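Local atomic coordinates of squalene synthase HpnC (Alicyclobacillus acidocaldarius subsp. acidocaldarius, PDB entry 4HD1), a protein that probably joins or processes isoprenoid diphosphates in squalene formation, as an all-helical enzyme of the squalene/phytoene synthase family. Residues D70-E75 / R108-N113; R176-G181 / R201-T206. All coordinates share one frame; numbering follows the deposited sequence.

Contact 1 of 2, residues D70-E75 / R108-N113; sequences DAYEEE and RLIEAN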
loop_
_atom_site.group_PDB
_atom_site.type_symbol
_atom_site.label_atom_id
_atom_site.label_comp_id
_atom_site.label_asym_id
_atom_site.label_seq_id
_atom_site.Cartn_x
_atom_site.Cartn_y
_atom_site.Cartn_z
ATOM N N ASP A 70 6.601 -17.485 5.344
ATOM C CA ASP A 70 7.227 -18.469 4.457
ATOM C C ASP A 70 6.192 -19.424 3.866
ATOM O O ASP A 70 6.246 -19.742 2.678
ATOM C CB ASP A 70 8.311 -19.267 5.194
ATOM C CG ASP A 70 9.591 -18.469 5.421
ATOM O OD1 ASP A 70 9.614 -17.242 5.153
ATOM O OD2 ASP A 70 10.581 -19.077 5.880
ATOM N N ALA A 71 5.255 -19.876 4.697
ATOM C CA ALA A 71 4.179 -20.750 4.240
ATOM C C ALA A 71 3.248 -19.994 3.300
ATOM O O ALA A 71 2.740 -20.559 2.326
ATOM C CB ALA A 71 3.407 -21.315 5.423
ATOM N N TYR A 72 3.037 -18.712 3.592
ATOM C CA TYR A 72 2.169 -17.863 2.779
ATOM C C TYR A 72 2.821 -17.596 1.426
ATOM O O TYR A 72 2.141 -17.525 0.398
ATOM C CB TYR A 72 1.873 -16.559 3.514
ATOM C CG TYR A 72 0.652 -15.816 3.023
ATOM C CD1 TYR A 72 -0.635 -16.220 3.387
ATOM C CD2 TYR A 72 0.785 -14.686 2.214
ATOM C CE1 TYR A 72 -1.756 -15.526 2.944
ATOM C CE2 TYR A 72 -0.327 -13.986 1.766
ATOM C CZ TYR A 72 -1.592 -14.407 2.133
ATOM O OH TYR A 72 -2.682 -13.699 1.683
ATOM N N GLU A 73 4.144 -17.471 1.435
ATOM C CA GLU A 73 4.925 -17.323 0.213
ATOM C C GLU A 73 4.873 -18.609 -0.615
ATOM O O GLU A 73 4.819 -18.554 -1.848
ATOM C CB GLU A 73 6.367 -16.945 0.552
ATOM C CG GLU A 73 7.256 -16.688 -0.652
ATOM C CD GLU A 73 8.612 -16.135 -0.264
ATOM O OE1 GLU A 73 9.629 -16.706 -0.708
ATOM O OE2 GLU A 73 8.661 -15.136 0.486
ATOM N N GLU A 74 4.877 -19.753 0.074
ATOM C CA GLU A 74 4.698 -21.059 -0.559
ATOM C C GLU A 74 3.368 -21.176 -1.297
ATOM O O GLU A 74 3.325 -21.661 -2.433
ATOM C CB GLU A 74 4.825 -22.188 0.471
ATOM C CG GLU A 74 6.257 -22.562 0.810
ATOM C CD GLU A 74 7.099 -22.830 -0.424
ATOM O OE1 GLU A 74 6.676 -23.638 -1.279
ATOM O OE2 GLU A 74 8.185 -22.225 -0.542
ATOM N N GLU A 75 2.292 -20.735 -0.644
ATOM C CA GLU A 75 0.957 -20.709 -1.243
ATOM C C GLU A 75 0.947 -19.816 -2.485
ATOM O O GLU A 75 0.423 -20.202 -3.532
ATOM C CB GLU A 75 -0.086 -20.240 -0.217
ATOM C CG GLU A 75 -0.414 -21.283 0.851
ATOM C CD GLU A 75 -0.899 -20.690 2.170
ATOM O OE1 GLU A 75 -1.846 -19.871 2.161
ATOM O OE2 GLU A 75 -0.341 -21.060 3.231
ATOM N N ARG A 108 7.008 -8.872 -2.797
ATOM C CA ARG A 108 7.423 -7.644 -2.117
ATOM C C ARG A 108 6.485 -7.261 -0.980
ATOM O O ARG A 108 6.929 -6.770 0.058
ATOM C CB ARG A 108 7.598 -6.496 -3.105
ATOM C CG ARG A 108 8.898 -6.618 -3.864
ATOM C CD ARG A 108 9.141 -5.453 -4.796
ATOM N NE ARG A 108 10.527 -5.463 -5.253
ATOM C CZ ARG A 108 11.029 -4.629 -6.157
ATOM N NH1 ARG A 108 10.262 -3.703 -6.721
ATOM N NH2 ARG A 108 12.304 -4.723 -6.503
ATOM N N LEU A 109 5.196 -7.506 -1.175
ATOM C CA LEU A 109 4.207 -7.263 -0.132
ATOM C C LEU A 109 4.427 -8.180 1.061
ATOM O O LEU A 109 4.209 -7.772 2.205
ATOM C CB LEU A 109 2.794 -7.439 -0.681
ATOM C CG LEU A 109 2.341 -6.269 -1.545
ATOM C CD1 LEU A 109 1.179 -6.692 -2.429
ATOM C CD2 LEU A 109 1.992 -5.057 -0.683
ATOM N N ILE A 110 4.849 -9.414 0.773
ATOM C CA ILE A 110 5.217 -10.399 1.794
ATOM C C ILE A 110 6.462 -9.919 2.540
ATOM O O ILE A 110 6.503 -9.945 3.768
ATOM C CB ILE A 110 5.436 -11.807 1.179
ATOM C CG1 ILE A 110 4.085 -12.431 0.807
ATOM C CG2 ILE A 110 6.207 -12.720 2.132
ATOM C CD1 ILE A 110 4.180 -13.712 0.007
ATOM N N GLU A 111 7.455 -9.466 1.778
ATOM C CA GLU A 111 8.696 -8.919 2.322
ATOM C C GLU A 111 8.464 -7.653 3.155
ATOM O O GLU A 111 9.178 -7.425 4.124
ATOM C CB GLU A 111 9.706 -8.667 1.191
ATOM C CG GLU A 111 11.024 -8.010 1.599
ATOM C CD GLU A 111 11.965 -8.932 2.362
ATOM O OE1 GLU A 111 11.627 -10.121 2.574
ATOM O OE2 GLU A 111 13.055 -8.458 2.754
ATOM N N ALA A 112 7.462 -6.851 2.789
ATOM C CA ALA A 112 7.126 -5.634 3.538
ATOM C C ALA A 112 6.856 -5.934 5.009
ATOM O O ALA A 112 7.268 -5.181 5.890
ATOM C CB ALA A 112 5.929 -4.930 2.918
ATOM N N ASN A 113 6.161 -7.039 5.255
ATOM C CA ASN A 113 5.882 -7.515 6.602
ATOM C C ASN A 113 7.176 -7.864 7.363
ATOM O O ASN A 113 7.313 -7.528 8.542
ATOM C CB ASN A 113 4.923 -8.711 6.535
ATOM C CG ASN A 113 4.413 -9.140 7.897
ATOM O OD1 ASN A 113 5.170 -9.617 8.745
ATOM N ND2 ASN A 113 3.110 -8.995 8.105
#
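I110 reaches from helix 104-118 to helix 65-81 and touches two residues there, Y72 and E73. Its CD1 methyl lies 3.7 Å from E73 CA and 3.9 Å from E73 CB, so it rests on the backbone of the facing helix. The same methyl meets the Y72 ring at the edge, near the ring plane, with I110 CD1 4.2 Å from Y72 CD2. The other branch, I110 CG2, approaches the carboxylate of E73 and stands 3.8 Å from E73 OE2. I110 places CG1 anti to its carbonyl carbon (chi1 -74°), and an extended chi2 of 171° carries CD1 across the gap. E73 has CG anti to the backbone N and runs out straight, which brings its carboxylate alongside the I110 branch.

Within these two segments the backbones come nearest at E73 and I110, whose CA atoms are 7.1 Å apart. Outside this pair, Y72 is fixed by its own neighbours. Its OH is hydrogen-bonded to F50 O, and its ring meets F89 edge-to-face. F50 of helix 41-56 also touches I110, so a third helix flanks the contact. The E73 carboxylate is shared: OE1 forms a salt bridge with R77 and OE2 one with R114. R114 also pairs with D70 and E111, and so links acidic groups of both helices.

Across the two segments the contact is van der Waals, with no hydrogen bond crossing. The charges are balanced by R114, one turn past I110, and for E73 also by R77, which probably offsets the repulsion expected among the three carboxylates.

Contact 2 of 2, residues R176-G181 / R201-T206; sequences RDLALG and RARRAT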
loop_
_atom_site.group_PDB
_atom_site.type_symbol
_atom_site.label_atom_id
_atom_site.label_comp_id
_atom_site.label_asym_id
_atom_site.label_seq_id
_atom_site.Cartn_x
_atom_site.Cartn_y
_atom_site.Cartn_z
ATOM N N ARG A 176 -0.452 7.593 16.360
ATOM C CA ARG A 176 -0.862 6.193 16.278
ATOM C C ARG A 176 0.353 5.262 16.253
ATOM O O ARG A 176 0.400 4.284 17.001
ATOM C CB ARG A 176 -1.754 5.960 15.051
ATOM C CG ARG A 176 -2.285 4.538 14.917
ATOM C CD ARG A 176 -3.195 4.385 13.708
ATOM N NE ARG A 176 -4.495 5.031 13.910
ATOM C CZ ARG A 176 -5.443 5.131 12.979
ATOM N NH1 ARG A 176 -5.253 4.630 11.763
ATOM N NH2 ARG A 176 -6.588 5.737 13.263
ATOM N N ASP A 177 1.331 5.590 15.405
ATOM C CA ASP A 177 2.532 4.773 15.217
ATOM C C ASP A 177 3.412 4.740 16.460
ATOM O O ASP A 177 4.003 3.705 16.781
ATOM C CB ASP A 177 3.345 5.266 14.014
ATOM C CG ASP A 177 2.679 4.950 12.675
ATOM O OD1 ASP A 177 1.925 3.954 12.604
ATOM O OD2 ASP A 177 2.915 5.698 11.691
ATOM N N LEU A 178 3.497 5.877 17.147
ATOM C CA LEU A 178 4.280 5.988 18.374
ATOM C C LEU A 178 3.753 5.024 19.429
ATOM O O LEU A 178 4.521 4.276 20.029
ATOM C CB LEU A 178 4.260 7.424 18.902
ATOM C CG LEU A 178 5.130 7.732 20.123
ATOM C CD1 LEU A 178 6.612 7.684 19.772
ATOM C CD2 LEU A 178 4.754 9.087 20.700
ATOM N N ALA A 179 2.435 5.040 19.622
ATOM C CA ALA A 179 1.748 4.145 20.553
ATOM C C ALA A 179 2.000 2.669 20.242
ATOM O O ALA A 179 1.831 1.813 21.111
ATOM C CB ALA A 179 0.255 4.441 20.565
ATOM N N LEU A 180 2.412 2.381 19.009
ATOM C CA LEU A 180 2.681 1.007 18.580
ATOM C C LEU A 180 4.175 0.649 18.605
ATOM O O LEU A 180 4.551 -0.483 18.297
ATOM C CB LEU A 180 2.056 0.739 17.201
ATOM C CG LEU A 180 0.523 0.857 17.102
ATOM C CD1 LEU A 180 0.033 0.793 15.657
ATOM C CD2 LEU A 180 -0.179 -0.193 17.960
ATOM N N GLY A 181 5.011 1.616 18.984
ATOM C CA GLY A 181 6.455 1.399 19.132
ATOM C C GLY A 181 7.306 1.770 17.925
ATOM O O GLY A 181 8.493 1.420 17.873
ATOM N N ARG A 201 9.015 11.087 20.665
ATOM C CA ARG A 201 8.623 10.243 21.795
ATOM C C ARG A 201 7.928 11.072 22.886
ATOM O O ARG A 201 6.903 10.656 23.434
ATOM C CB ARG A 201 9.836 9.471 22.357
ATOM C CG ARG A 201 10.444 8.472 21.366
ATOM C CD ARG A 201 11.594 7.672 21.981
ATOM N NE ARG A 201 12.140 6.700 21.019
ATOM C CZ ARG A 201 13.297 6.833 20.362
ATOM N NH1 ARG A 201 14.075 7.897 20.573
ATOM N NH2 ARG A 201 13.686 5.886 19.505
ATOM N N ALA A 202 8.480 12.255 23.171
ATOM C CA ALA A 202 7.901 13.180 24.153
ATOM C C ALA A 202 6.823 14.081 23.535
ATOM O O ALA A 202 6.458 15.111 24.111
ATOM C CB ALA A 202 8.997 14.017 24.803
ATOM N N ARG A 203 6.328 13.685 22.361
ATOM C CA ARG A 203 5.216 14.358 21.668
ATOM C C ARG A 203 5.330 15.889 21.642
ATOM O O ARG A 203 4.312 16.607 21.755
ATOM C CB ARG A 203 3.864 13.901 22.247
ATOM C CG ARG A 203 3.661 12.384 22.182
ATOM C CD ARG A 203 2.401 11.907 22.896
ATOM N NE ARG A 203 1.195 12.110 22.095
ATOM C CZ ARG A 203 0.284 13.048 22.331
ATOM N NH1 ARG A 203 0.426 13.882 23.355
ATOM N NH2 ARG A 203 -0.778 13.151 21.549
ATOM N N ARG A 204 6.583 16.371 21.503
ATOM C CA ARG A 204 6.874 17.799 21.483
ATOM C C ARG A 204 6.973 18.294 20.054
ATOM O O ARG A 204 7.841 17.851 19.297
ATOM C CB ARG A 204 8.190 18.094 22.196
ATOM C CG ARG A 204 8.126 18.083 23.711
ATOM C CD ARG A 204 9.445 18.581 24.282
ATOM N NE ARG A 204 10.568 17.743 23.862
ATOM C CZ ARG A 204 11.219 16.900 24.657
ATOM N NH1 ARG A 204 10.876 16.782 25.935
ATOM N NH2 ARG A 204 12.225 16.178 24.177
ATOM N N ALA A 205 6.091 19.218 19.690
ATOM C CA ALA A 205 6.116 19.814 18.364
ATOM C C ALA A 205 6.999 21.054 18.359
ATOM O O ALA A 205 6.510 22.179 18.228
ATOM C CB ALA A 205 4.709 20.148 17.900
ATOM N N THR A 206 8.305 20.840 18.507
ATOM C CA THR A 206 9.277 21.932 18.471
ATOM C C THR A 206 9.348 22.488 17.051
ATOM O O THR A 206 8.770 21.912 16.128
ATOM C CB THR A 206 10.681 21.480 18.932
ATOM O OG1 THR A 206 11.216 20.535 18.000
ATOM C CG2 THR A 206 10.627 20.849 20.323
#
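L178 extends from helix 174-179 into the turn that follows helix 197-201, and its two methyls divide the work. CD1 packs against the end of that helix, 3.8 Å from R201 CA and 4.2 Å from R201 CG. CD2 sits beside the turn itself, 3.8 Å from R201 O and 3.8 Å from R203 CG. The leucine has CG anti to the backbone N (chi1 -175°), and chi2 of 70° spreads the methyls over the two arginines.

Both segments contain helix ends of the same type. Each closes in a Schellman motif, with G181 at positive phi after helix 174-179 and R203 at positive phi after helix 197-201. In the second motif the backbone N atoms of R203 and R204 bond back to I200 and D199. L178 therefore lies in the last turn of one helix and packs on the C-terminal cap of the other.

R203 offers only its aliphatic part to L178. Its chain bends at chi3 (79°) and turns the guanidinium toward D175 in the first turn of helix 174-179, where NH2 forms a salt bridge. R201 runs out extended as far as NE, and its CG runs past L178 CD1. The R204 guanidinium has the CB of A202 over one face, displaced toward the rim, and NH2 pairs with D199. Further on, T206 is the N-cap of helix 207-227, its OG1 bonded to V209 N.

After helices 12-25, 29-32 and 41-56 the chain forms helix 65-81. It continues through helix 87-99 and returns in helix 104-118, where contact 1 closes a loop of 32 residues. It then runs through helices 125-135, 137-146 and 152-172 to helix 174-179. Contact 2 opens there and closes after 19 intervening residues, past helix 187-191, at the end of helix 197-201 and in the turn after it. The contacts follow in series and neither nest nor cross. The centres of contacts 1 and 2 are about 30 Å apart. Contact 1 joins two long helices and is partly buried, whereas contact 2 is at the surface and ties two short helices together ahead of helix 207-227.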